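Local coordinates for protein leucine aminopeptidase (Parabacteroides distasonis, PDB 3TC8) that probably acts as a zinc-dependent exopeptidase of the M28 family, with likely aminopeptidase or glutaminyl-peptide cyclotransferase activity, at residues 95-100 / 304-309. Residues are numbered along the deposited sequence; the frame is centred on the assembly and turned at random.
Sequences KRVLLF and EVIYNR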
loop_
_atom_site.group_PDB
_atom_site.type_symbol
_atom_site.label_atom_id
_atom_site.label_comp_id
_atom_site.label_asym_id
_atom_site.label_seq_id
_atom_site.Cartn_x
_atom_site.Cartn_y
_atom_site.Cartn_z
ATOM N N LYS A 95 -2.157 -22.090 -3.496
ATOM C CA LYS A 95 -0.980 -21.298 -3.836
ATOM C C LYS A 95 -1.433 -19.880 -4.130
ATOM O O LYS A 95 -2.255 -19.635 -5.025
ATOM C CB LYS A 95 -0.222 -21.896 -5.018
ATOM C CG LYS A 95 0.120 -23.365 -4.827
ATOM C CD LYS A 95 1.226 -23.813 -5.761
ATOM C CE LYS A 95 1.177 -25.313 -6.040
ATOM N NZ LYS A 95 0.125 -25.617 -7.077
ATOM N N ARG A 96 -0.937 -18.960 -3.311
ATOM C CA ARG A 96 -1.425 -17.580 -3.299
ATOM C C ARG A 96 -0.304 -16.584 -3.176
ATOM O O ARG A 96 0.771 -16.897 -2.662
ATOM C CB ARG A 96 -2.389 -17.383 -2.141
ATOM C CG ARG A 96 -3.404 -18.488 -2.054
ATOM C CD ARG A 96 -4.610 -18.135 -1.209
ATOM N NE ARG A 96 -5.414 -17.040 -1.761
ATOM C CZ ARG A 96 -6.192 -17.162 -2.819
ATOM N NH1 ARG A 96 -6.397 -18.350 -3.408
ATOM N NH2 ARG A 96 -6.863 -16.100 -3.267
ATOM N N VAL A 97 -0.560 -15.379 -3.700
ATOM C CA VAL A 97 0.277 -14.228 -3.501
ATOM C C VAL A 97 -0.570 -13.115 -2.913
ATOM O O VAL A 97 -1.694 -12.894 -3.340
ATOM C CB VAL A 97 0.932 -13.772 -4.809
ATOM C CG1 VAL A 97 1.616 -12.427 -4.658
ATOM C CG2 VAL A 97 1.926 -14.848 -5.265
ATOM N N LEU A 98 -0.043 -12.439 -1.894
ATOM C CA LEU A 98 -0.647 -11.316 -1.226
ATOM C C LEU A 98 -0.094 -10.003 -1.765
ATOM O O LEU A 98 1.101 -9.792 -1.696
ATOM C CB LEU A 98 -0.379 -11.448 0.264
ATOM C CG LEU A 98 -0.843 -10.270 1.139
ATOM C CD1 LEU A 98 -2.304 -10.063 1.094
ATOM C CD2 LEU A 98 -0.310 -10.440 2.578
ATOM N N LEU A 99 -0.995 -9.138 -2.220
ATOM C CA LEU A 99 -0.617 -7.779 -2.689
ATOM C C LEU A 99 -1.408 -6.808 -1.822
ATOM O O LEU A 99 -2.611 -6.936 -1.673
ATOM C CB LEU A 99 -1.007 -7.595 -4.161
ATOM C CG LEU A 99 -0.419 -8.595 -5.137
ATOM C CD1 LEU A 99 -0.945 -8.290 -6.569
ATOM C CD2 LEU A 99 1.090 -8.619 -5.132
ATOM N N PHE A 100 -0.703 -5.799 -1.274
ATOM C CA PHE A 100 -1.352 -4.975 -0.233
ATOM C C PHE A 100 -0.869 -3.571 -0.240
ATOM O O PHE A 100 0.155 -3.228 -0.808
ATOM C CB PHE A 100 -1.282 -5.653 1.152
ATOM C CG PHE A 100 0.090 -5.968 1.701
ATOM C CD1 PHE A 100 0.881 -6.976 1.179
ATOM C CD2 PHE A 100 0.550 -5.320 2.829
ATOM C CE1 PHE A 100 2.069 -7.352 1.740
ATOM C CE2 PHE A 100 1.769 -5.697 3.397
ATOM C CZ PHE A 100 2.510 -6.696 2.886
ATOM N N GLU A 304 4.182 -8.496 -14.126
ATOM C CA GLU A 304 5.206 -9.413 -14.674
ATOM C C GLU A 304 5.571 -10.514 -13.691
ATOM O O GLU A 304 5.700 -11.669 -14.073
ATOM C CB GLU A 304 6.425 -8.633 -15.116
ATOM C CG GLU A 304 7.519 -9.486 -15.795
ATOM C CD GLU A 304 7.130 -9.952 -17.202
ATOM O OE1 GLU A 304 6.295 -9.293 -17.860
ATOM O OE2 GLU A 304 7.720 -10.945 -17.698
ATOM N N VAL A 305 5.729 -10.160 -12.420
ATOM C CA VAL A 305 6.122 -11.071 -11.410
ATOM C C VAL A 305 5.026 -12.103 -11.101
ATOM O O VAL A 305 5.270 -13.334 -11.018
ATOM C CB VAL A 305 6.535 -10.247 -10.186
ATOM C CG1 VAL A 305 6.723 -11.142 -8.962
ATOM C CG2 VAL A 305 7.799 -9.470 -10.520
ATOM N N ILE A 306 3.787 -11.634 -10.907
ATOM C CA ILE A 306 2.742 -12.544 -10.493
ATOM C C ILE A 306 2.255 -13.436 -11.637
ATOM O O ILE A 306 1.788 -14.532 -11.381
ATOM C CB ILE A 306 1.559 -11.845 -9.770
ATOM C CG1 ILE A 306 0.735 -10.965 -10.745
ATOM C CG2 ILE A 306 2.075 -11.037 -8.572
ATOM C CD1 ILE A 306 -0.446 -10.264 -10.129
ATOM N N TYR A 307 2.338 -12.954 -12.873
ATOM C CA TYR A 307 1.957 -13.766 -14.021
ATOM C C TYR A 307 3.092 -14.597 -14.549
ATOM O O TYR A 307 2.808 -15.596 -15.230
ATOM C CB TYR A 307 1.480 -12.873 -15.170
ATOM C CG TYR A 307 0.047 -12.400 -15.024
ATOM C CD1 TYR A 307 -0.292 -11.308 -14.216
ATOM C CD2 TYR A 307 -0.968 -13.028 -15.687
ATOM C CE1 TYR A 307 -1.603 -10.867 -14.107
ATOM C CE2 TYR A 307 -2.299 -12.609 -15.567
ATOM C CZ TYR A 307 -2.636 -11.536 -14.757
ATOM O OH TYR A 307 -3.896 -11.034 -14.635
ATOM N N ASN A 308 4.335 -14.174 -14.379
ATOM C CA ASN A 308 5.378 -14.641 -15.258
ATOM C C ASN A 308 6.767 -14.727 -14.640
ATOM O O ASN A 308 7.737 -14.811 -15.385
ATOM C CB ASN A 308 5.427 -13.758 -16.508
ATOM C CG ASN A 308 6.126 -14.385 -17.681
ATOM O OD1 ASN A 308 6.002 -15.601 -17.924
ATOM N ND2 ASN A 308 6.788 -13.565 -18.462
ATOM N N ARG A 309 6.870 -14.791 -13.312
ATOM C CA ARG A 309 8.133 -15.160 -12.630
ATOM C C ARG A 309 7.835 -16.167 -11.544
ATOM O O ARG A 309 6.706 -16.619 -11.439
ATOM C CB ARG A 309 8.855 -13.954 -12.075
ATOM C CG ARG A 309 9.382 -12.993 -13.088
ATOM C CD ARG A 309 10.537 -13.604 -13.919
ATOM N NE ARG A 309 11.130 -12.607 -14.798
ATOM C CZ ARG A 309 10.554 -12.081 -15.871
ATOM N NH1 ARG A 309 9.405 -12.563 -16.298
ATOM N NH2 ARG A 309 11.161 -11.092 -16.556
ATOM O OXT ARG A 309 8.767 -16.613 -10.844
#
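Ile306, near the end of the C-terminal helix, meets Val97 and Leu99 of strand 96-102, and its two branches divide the work. The bond from CA to CB is directed toward the strand; from CB the short branch ends in CG2, 4.2 Å from Val97 CG1. The long branch starts at CG1, held between the backbone N and the carbonyl carbon (chi1 69°), and stays extended (chi2 179°); CG1 serves as the spacer that carries Ile306 CD1 to 4.1 Å from Leu99 CD1. Val97 and Leu99, two residues apart, share this face of the strand, so the forked isoleucine spans both, crossing each at a slant. The CA atoms of Val97 and Ile306 are still 7.6 Å apart, and no hydrogen bond joins the segments: methyl groups alone bridge them. Because Val97 and Leu99 both direct CB toward Ile306, the helix lies against one face of the mixed central sheet of the M28 domain, away from the zinc site; Tyr195 of the adjacent strand 195-200 touches Val97 and Ile306 and extends the apolar patch. Polar pairing at the C-terminus runs alongside the contact. Glu304 OE2 accepts Asn308 ND2 from above the carboxylate plane and Arg309 NH1 on its anti lone pair, the latter a 2.7 Å salt bridge, while Arg309 NH2 pairs with Asp232 of helix 213-233. With 106 Å² buried and three apolar residues touching, the chemistry implies dispersion-based helix-on-sheet packing, with no hydrogen bond to set its direction.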